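Local coordinates for acyl-[acyl-carrier-protein]--UDP-N-acetylglucosamine O-acyltransferase (Acinetobacter baumannii, PDB 4E6U), which catalyses transfer of an acyl chain from acyl carrier protein to UDP-N-acetylglucosamine, a reaction of the lipopolysaccharide synthesis pathway, at residues V38-G41 / A42-L46; V50-G53 / G54-I58; V147-G150 / D151-V155. All coordinates share one frame; numbering follows the deposited sequence.

In the fold
All three contacts are corners of a left-handed parallel beta-helix, whose three sheets are built from short strands of successive coils. Contact 1 turns from strand 38-40 into strand 45-46; contact 2 follows in the chain, from strand 51-52 into strand 56-58, its centre about 10 Å away. T39 O and I58 N, 2.8 Å apart, probably hydrogen-bond between neighbouring strands 38-40 and 56-58. Contact 3, 148-149 into 154-155, comes further along the beta-helix, its centre about 24 Å from that of contact 1 and 22 Å from that of contact 2. Contacts 1 and 3 turn between the same two sheets, contact 2 at another corner. Equivalent corners recur coil after coil, so a repeated hexapeptide builds the prism.

Contact 1. Residues V38-G41 / A42-L46; sequences VTIG and AGTKL. With SO4 (sulfate ion), chain C.
With chi1 at -53° for I40 and -77° for T44, each side chain carries its CG2 methyl anti to its own backbone N, and the two methyls meet inside a corner of the left-handed beta-helix. I40 CG2 lies 3.6 Å from T44 CG2 and 3.7 Å from T44 CB, the two side chains crossing at about a right angle. Between them the chain passes from strand 38-40 to strand 45-46 through a type II beta turn, G41 to T44. Its closing bond runs from T44 N to G41 O, 3.2 Å long and fairly straight at the hydrogen (156°), with the donor tilted a little from the carbonyl plane. G43, third in the turn, has the positive phi that glycine accepts readily. T44 CB also packs against the same carbonyl, 3.3 Å from G41 O. The threonine hydroxyl is occupied by the next coil: OG1 is hydrogen-bonded to both G59 O and N62 N, which probably holds the rotation that turns the methyl toward I40. I40 further packs on I34, and L46 reaches I34 and V52, joining the corner to strands 33-34 and 51-52 of the third sheet. K45 stretches away from the turn as a fully extended chain and ends on a sulfate ion, probably from the crystallisation liquor, with K45 NZ donating to sulfate O3 at 2.8 Å.

Contact 2. Residues V50-G53 / G54-I58; sequences VVVG and GFTRI
V52 and T56 meet across the bend G53-G54 through a single methyl: V52 CG1 lies 3.9 Å from T56 CB and 4.1 Å from T56 CG2, so one branch of the valine leans against the base of the threonine fork. Their side chains cross obliquely. The same methyl also faces I58, two residues further along strand 56-58 and on the same side of it, with V52 CG1 4.3 Å from I58 CD1 in a looser apolar contact. V52 places this branch by holding CG1 anti to its backbone N (chi1 -172°), over the inside of the corner. In T56 the methyl takes the position anti to N, and the hydroxyl is turned back along the chain beside its own nitrogen. There T56 OG1 donates to G54 O at 2.8 Å. The donor stands 48° out of the carbonyl plane, away from the usual lone-pair direction, yet the short bond ties the hydroxyl to the bend and fixes the rotation of the side chain. G54 O also receives a weak hydrogen bond from R102 NH1. G54 has a nearly extended backbone with positive phi, a shape that suits a residue without a side chain. F55 after it also has positive phi, and its side chain leaves the backbone away from 50-53, its ring meeting that of W85 edge-to-face. Further out, V52 packs on V38 of the preceding coil, and its backbone bonds to I33 and G35; V51 touches S48 of a neighbouring subunit. V52 as the inward aliphatic residue, followed by G53, and T56 as the small residue four positions on fit the hexapeptide pattern, here at a corner of the left-handed parallel beta-helix of hexapeptide-repeat acyltransferases.

Contact 3. Residues V147-G150 / D151-V155; sequences VHIG and DHVIV. With EDO (1,2-ethanediol), chain L.
I149 and V153 make the apolar part of this corner, where the left-handed beta-helix passes from strand 148-149 to strand 154-155. I149 CG2 approaches V153 CG2 to 3.8 Å and V153 CB to 4.0 Å, in one of the two conformers of I149, and the side chains cross at about a right angle. The V153 torsion brings CG2 closest to I149 CG2, with CG1 anti to the backbone N (chi1 177°); V153 CG2 also lies 4.2 Å from G150 C. Both residues pack on I167 of the next coil. The polar contacts run between coils. D151 folds its carboxylate back over the preceding peptide, OD1 coming to 3.4 Å from G150 C, while the same oxygen is hydrogen-bonded to D133 N of the coil before. G150 O and V153 N are both taken by N135, through its ND2 and OD1, and D151 N is bonded to S169 OG, so the turn is tied to the coils before and after it. Among the rings, H152 meets H134 and Y170 with planes within about 5° of parallel, an aromatic row running along the outside of the helix. A 1,2-ethanediol molecule, probably from the crystallisation liquor, donates from O2 to I149 O at 2.7 Å. No hydrogen bond crosses the bend between 147-150 and 151-155: methyl packing, in this conformer of I149, joins its two arms, while G150 O, D151 N, D151 OD1 and V153 N are bonded to the neighbouring coils.

Contact 1. Residues V38-G41 / A42-L46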
loop_
_atom_site.group_PDB
_atom_site.type_symbol
_atom_site.label_atom_id
_atom_site.label_comp_id
_atom_site.label_asym_id
_atom_site.label_seq_id
_atom_site.Cartn_x
_atom_site.Cartn_y
_atom_site.Cartn_z
ATOM N N VAL A 38 -19.656 -12.112 -17.414
ATOM C CA VAL A 38 -19.959 -11.455 -16.157
ATOM C C VAL A 38 -21.455 -11.438 -15.901
ATOM O O VAL A 38 -22.248 -11.164 -16.817
ATOM C CB VAL A 38 -19.383 -10.015 -16.126
ATOM C CG1 VAL A 38 -19.808 -9.256 -14.871
ATOM C CG2 VAL A 38 -17.858 -10.080 -16.239
ATOM N N THR A 39 -21.847 -11.732 -14.672
ATOM C CA THR A 39 -23.235 -11.612 -14.249
ATOM C C THR A 39 -23.280 -10.674 -13.078
ATOM O O THR A 39 -22.470 -10.816 -12.155
ATOM C CB THR A 39 -23.864 -12.988 -13.926
ATOM O OG1 THR A 39 -23.265 -13.557 -12.766
ATOM C CG2 THR A 39 -23.696 -13.929 -15.080
ATOM N N ILE A 40 -24.201 -9.712 -13.101
ATOM C CA ILE A 40 -24.336 -8.733 -12.024
ATOM C C ILE A 40 -25.744 -8.799 -11.459
ATOM O O ILE A 40 -26.724 -8.555 -12.172
ATOM C CB ILE A 40 -24.008 -7.305 -12.472
ATOM C CG1 ILE A 40 -22.621 -7.278 -13.128
ATOM C CG2 ILE A 40 -24.076 -6.351 -11.275
ATOM C CD1 ILE A 40 -22.190 -5.898 -13.556
ATOM N N GLY A 41 -25.815 -9.128 -10.177
ATOM C CA GLY A 41 -27.077 -9.335 -9.487
ATOM C C GLY A 41 -27.812 -8.075 -9.092
ATOM O O GLY A 41 -27.267 -6.963 -9.047
ATOM N N ALA A 42 -29.082 -8.264 -8.762
ATOM C CA ALA A 42 -30.007 -7.174 -8.584
ATOM C C ALA A 42 -29.561 -6.204 -7.519
ATOM O O ALA A 42 -29.083 -6.597 -6.453
ATOM C CB ALA A 42 -31.396 -7.739 -8.230
ATOM N N GLY A 43 -29.722 -4.921 -7.814
ATOM C CA GLY A 43 -29.447 -3.885 -6.841
ATOM C C GLY A 43 -27.978 -3.498 -6.683
ATOM O O GLY A 43 -27.660 -2.619 -5.897
ATOM N N THR A 44 -27.096 -4.175 -7.397
ATOM C CA THR A 44 -25.678 -3.848 -7.317
ATOM C C THR A 44 -25.424 -2.530 -8.022
ATOM O O THR A 44 -26.036 -2.214 -9.051
ATOM C CB THR A 44 -24.847 -5.008 -7.884
ATOM O OG1 THR A 44 -24.799 -6.046 -6.893
ATOM C CG2 THR A 44 -23.398 -4.580 -8.208
ATOM N N LYS A 45 -24.534 -1.746 -7.427
ATOM C CA LYS A 45 -24.113 -0.450 -7.979
ATOM C C LYS A 45 -22.618 -0.413 -8.207
ATOM O O LYS A 45 -21.829 -0.643 -7.274
ATOM C CB LYS A 45 -24.490 0.697 -7.042
ATOM C CG LYS A 45 -23.934 2.066 -7.472
ATOM C CD LYS A 45 -24.395 3.179 -6.528
ATOM C CE LYS A 45 -23.868 4.519 -7.002
ATOM N NZ LYS A 45 -24.362 5.641 -6.151
ATOM N N LEU A 46 -22.251 -0.134 -9.444
ATOM C CA LEU A 46 -20.876 0.200 -9.785
ATOM C C LEU A 46 -20.826 1.697 -9.982
ATOM O O LEU A 46 -21.670 2.248 -10.691
ATOM C CB LEU A 46 -20.444 -0.491 -11.072
ATOM C CG LEU A 46 -19.947 -1.936 -10.988
ATOM C CD1 LEU A 46 -20.987 -2.867 -10.361
ATOM C CD2 LEU A 46 -19.552 -2.432 -12.353
HETATM S S SO4 C . -22.474 8.941 -5.756
HETATM O O1 SO4 C . -23.615 9.671 -6.326
HETATM O O2 SO4 C . -22.658 8.798 -4.311
HETATM O O3 SO4 C . -22.399 7.610 -6.368
HETATM O O4 SO4 C . -21.231 9.688 -6.027
#

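Contact 2. Residues V50-G53 / G54-I58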
loop_
_atom_site.group_PDB
_atom_site.type_symbol
_atom_site.label_atom_id
_atom_site.label_comp_id
_atom_site.label_asym_id
_atom_site.label_seq_id
_atom_site.Cartn_x
_atom_site.Cartn_y
_atom_site.Cartn_z
ATOM N N VAL A 50 -15.075 1.458 -13.034
ATOM C CA VAL A 50 -14.893 0.095 -12.536
ATOM C C VAL A 50 -14.608 -0.820 -13.701
ATOM O O VAL A 50 -15.308 -0.758 -14.719
ATOM C CB VAL A 50 -16.142 -0.403 -11.761
ATOM C CG1 VAL A 50 -15.958 -1.864 -11.319
ATOM C CG2 VAL A 50 -16.411 0.508 -10.547
ATOM N N VAL A 51 -13.619 -1.690 -13.544
ATOM C CA VAL A 51 -13.359 -2.743 -14.533
ATOM C C VAL A 51 -13.718 -4.092 -13.925
ATOM O O VAL A 51 -13.186 -4.462 -12.871
ATOM C CB VAL A 51 -11.885 -2.748 -15.012
ATOM C CG1 VAL A 51 -11.604 -3.999 -15.888
ATOM C CG2 VAL A 51 -11.550 -1.444 -15.750
ATOM N N VAL A 52 -14.656 -4.803 -14.544
ATOM C CA VAL A 52 -14.893 -6.204 -14.232
ATOM C C VAL A 52 -14.318 -6.991 -15.402
ATOM O O VAL A 52 -14.872 -6.996 -16.501
ATOM C CB VAL A 52 -16.377 -6.527 -13.997
ATOM C CG1 VAL A 52 -16.496 -7.946 -13.494
ATOM C CG2 VAL A 52 -17.026 -5.547 -13.029
ATOM N N GLY A 53 -13.177 -7.639 -15.169
ATOM C CA GLY A 53 -12.395 -8.201 -16.281
ATOM C C GLY A 53 -13.151 -9.249 -17.088
ATOM O O GLY A 53 -13.180 -9.201 -18.320
ATOM N N GLY A 54 -13.751 -10.203 -16.382
ATOM C CA GLY A 54 -14.474 -11.272 -17.054
ATOM C C GLY A 54 -14.719 -12.379 -16.074
ATOM O O GLY A 54 -14.168 -12.375 -14.968
ATOM N N PHE A 55 -15.578 -13.327 -16.457
ATOM C CA PHE A 55 -15.703 -14.586 -15.705
ATOM C C PHE A 55 -15.923 -14.344 -14.213
ATOM O O PHE A 55 -15.248 -14.921 -13.359
ATOM C CB PHE A 55 -14.491 -15.494 -15.990
ATOM C CG PHE A 55 -14.333 -15.805 -17.433
ATOM C CD1 PHE A 55 -14.940 -16.943 -17.966
ATOM C CD2 PHE A 55 -13.649 -14.943 -18.281
ATOM C CE1 PHE A 55 -14.837 -17.224 -19.325
ATOM C CE2 PHE A 55 -13.536 -15.227 -19.642
ATOM C CZ PHE A 55 -14.137 -16.363 -20.157
ATOM N N THR A 56 -16.897 -13.491 -13.922
ATOM C CA THR A 56 -17.188 -13.062 -12.568
ATOM C C THR A 56 -18.692 -13.078 -12.343
ATOM O O THR A 56 -19.448 -12.542 -13.166
ATOM C CB THR A 56 -16.613 -11.631 -12.318
ATOM O OG1 THR A 56 -15.180 -11.692 -12.431
ATOM C CG2 THR A 56 -16.950 -11.111 -10.939
ATOM N N ARG A 57 -19.116 -13.692 -11.239
ATOM C CA ARG A 57 -20.510 -13.655 -10.816
ATOM C C ARG A 57 -20.592 -12.755 -9.608
ATOM O O ARG A 57 -19.880 -12.990 -8.628
ATOM C CB ARG A 57 -21.014 -15.060 -10.457
ATOM C CG ARG A 57 -20.973 -16.011 -11.627
ATOM C CD ARG A 57 -21.449 -17.415 -11.249
ATOM N NE ARG A 57 -21.083 -18.364 -12.300
ATOM C CZ ARG A 57 -20.052 -19.206 -12.255
ATOM N NH1 ARG A 57 -19.257 -19.265 -11.189
ATOM N NH2 ARG A 57 -19.820 -20.006 -13.291
ATOM N N ILE A 58 -21.399 -11.701 -9.688
ATOM C CA ILE A 58 -21.587 -10.735 -8.611
ATOM C C ILE A 58 -23.028 -10.821 -8.134
ATOM O O ILE A 58 -23.945 -10.763 -8.949
ATOM C CB ILE A 58 -21.268 -9.293 -9.090
ATOM C CG1 ILE A 58 -19.801 -9.232 -9.528
ATOM C CG2 ILE A 58 -21.569 -8.271 -7.996
ATOM C CD1 ILE A 58 -19.400 -7.970 -10.272
#

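Contact 3. Residues V147-G150 / D151-V155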
loop_
_atom_site.group_PDB
_atom_site.type_symbol
_atom_site.label_atom_id
_atom_site.label_comp_id
_atom_site.label_asym_id
_atom_site.label_seq_id
_atom_site.Cartn_x
_atom_site.Cartn_y
_atom_site.Cartn_z
ATOM N N VAL A 147 -5.552 -18.112 0.224
ATOM C CA VAL A 147 -5.862 -17.833 1.618
ATOM C C VAL A 147 -7.342 -18.054 1.898
ATOM O O VAL A 147 -8.212 -17.673 1.088
ATOM C CB VAL A 147 -5.439 -16.371 2.008
ATOM C CG1 VAL A 147 -5.995 -15.947 3.364
ATOM C CG2 VAL A 147 -3.930 -16.249 2.005
ATOM N N HIS A 148 -7.655 -18.672 3.034
ATOM C CA HIS A 148 -9.039 -18.861 3.434
ATOM C C HIS A 148 -9.328 -18.020 4.664
ATOM O O HIS A 148 -8.649 -18.156 5.683
ATOM C CB HIS A 148 -9.343 -20.351 3.695
ATOM C CG HIS A 148 -9.197 -21.228 2.485
ATOM N ND1 HIS A 148 -9.346 -22.601 2.541
ATOM C CD2 HIS A 148 -8.918 -20.939 1.189
ATOM C CE1 HIS A 148 -9.149 -23.114 1.340
ATOM N NE2 HIS A 148 -8.892 -22.126 0.499
ATOM N N ILE A 149 -10.318 -17.136 4.553
ATOM C CA ILE A 149 -10.766 -16.257 5.629
ATOM C C ILE A 149 -12.197 -16.658 5.983
ATOM O O ILE A 149 -13.044 -16.851 5.097
ATOM C CB ILE A 149 -10.712 -14.761 5.208
ATOM C CG1 ILE A 149 -9.406 -14.406 4.464
ATOM C CG2 ILE A 149 -11.015 -13.855 6.395
ATOM C CD1 ILE A 149 -8.276 -13.875 5.339
ATOM N N GLY A 150 -12.456 -16.781 7.283
ATOM C CA GLY A 150 -13.776 -17.169 7.779
ATOM C C GLY A 150 -14.752 -16.009 7.803
ATOM O O GLY A 150 -14.851 -15.266 6.817
ATOM N N ASP A 151 -15.484 -15.870 8.900
ATOM C CA ASP A 151 -16.501 -14.834 9.075
ATOM C C ASP A 151 -16.146 -13.915 10.221
ATOM O O ASP A 151 -15.478 -14.331 11.187
ATOM C CB ASP A 151 -17.869 -15.453 9.411
ATOM C CG ASP A 151 -18.309 -16.509 8.416
ATOM O OD1 ASP A 151 -18.096 -16.386 7.206
ATOM O OD2 ASP A 151 -18.900 -17.529 8.859
ATOM N N HIS A 152 -16.600 -12.669 10.157
ATOM C CA HIS A 152 -16.433 -11.735 11.277
ATOM C C HIS A 152 -14.978 -11.485 11.652
ATOM O O HIS A 152 -14.653 -11.242 12.813
ATOM C CB HIS A 152 -17.240 -12.222 12.493
ATOM C CG HIS A 152 -18.710 -12.208 12.261
ATOM N ND1 HIS A 152 -19.451 -11.048 12.297
ATOM C CD2 HIS A 152 -19.576 -13.205 11.970
ATOM C CE1 HIS A 152 -20.717 -11.334 12.046
ATOM N NE2 HIS A 152 -20.817 -12.631 11.834
ATOM N N VAL A 153 -14.101 -11.536 10.654
ATOM C CA VAL A 153 -12.678 -11.263 10.830
ATOM C C VAL A 153 -12.403 -9.776 10.582
ATOM O O VAL A 153 -13.055 -9.161 9.728
ATOM C CB VAL A 153 -11.850 -12.100 9.837
ATOM C CG1 VAL A 153 -10.358 -11.793 9.948
ATOM C CG2 VAL A 153 -12.128 -13.607 10.054
ATOM N N ILE A 154 -11.461 -9.202 11.318
ATOM C CA ILE A 154 -11.036 -7.826 11.053
ATOM C C ILE A 154 -9.556 -7.878 10.775
ATOM O O ILE A 154 -8.776 -8.410 11.582
ATOM C CB ILE A 154 -11.323 -6.878 12.224
ATOM C CG1 ILE A 154 -12.828 -6.835 12.506
ATOM C CG2 ILE A 154 -10.745 -5.462 11.960
ATOM C CD1 ILE A 154 -13.226 -6.039 13.734
ATOM N N VAL A 155 -9.162 -7.344 9.623
ATOM C CA VAL A 155 -7.754 -7.270 9.256
ATOM C C VAL A 155 -7.325 -5.810 9.240
ATOM O O VAL A 155 -7.815 -5.010 8.438
ATOM C CB VAL A 155 -7.459 -7.927 7.902
ATOM C CG1 VAL A 155 -5.943 -7.951 7.636
ATOM C CG2 VAL A 155 -8.066 -9.346 7.834
HETATM C C1 EDO L . -13.231 -20.878 5.234
HETATM O O1 EDO L . -13.016 -20.278 6.521
HETATM C C2 EDO L . -13.475 -19.802 4.178
HETATM O O2 EDO L . -14.612 -18.999 4.535
#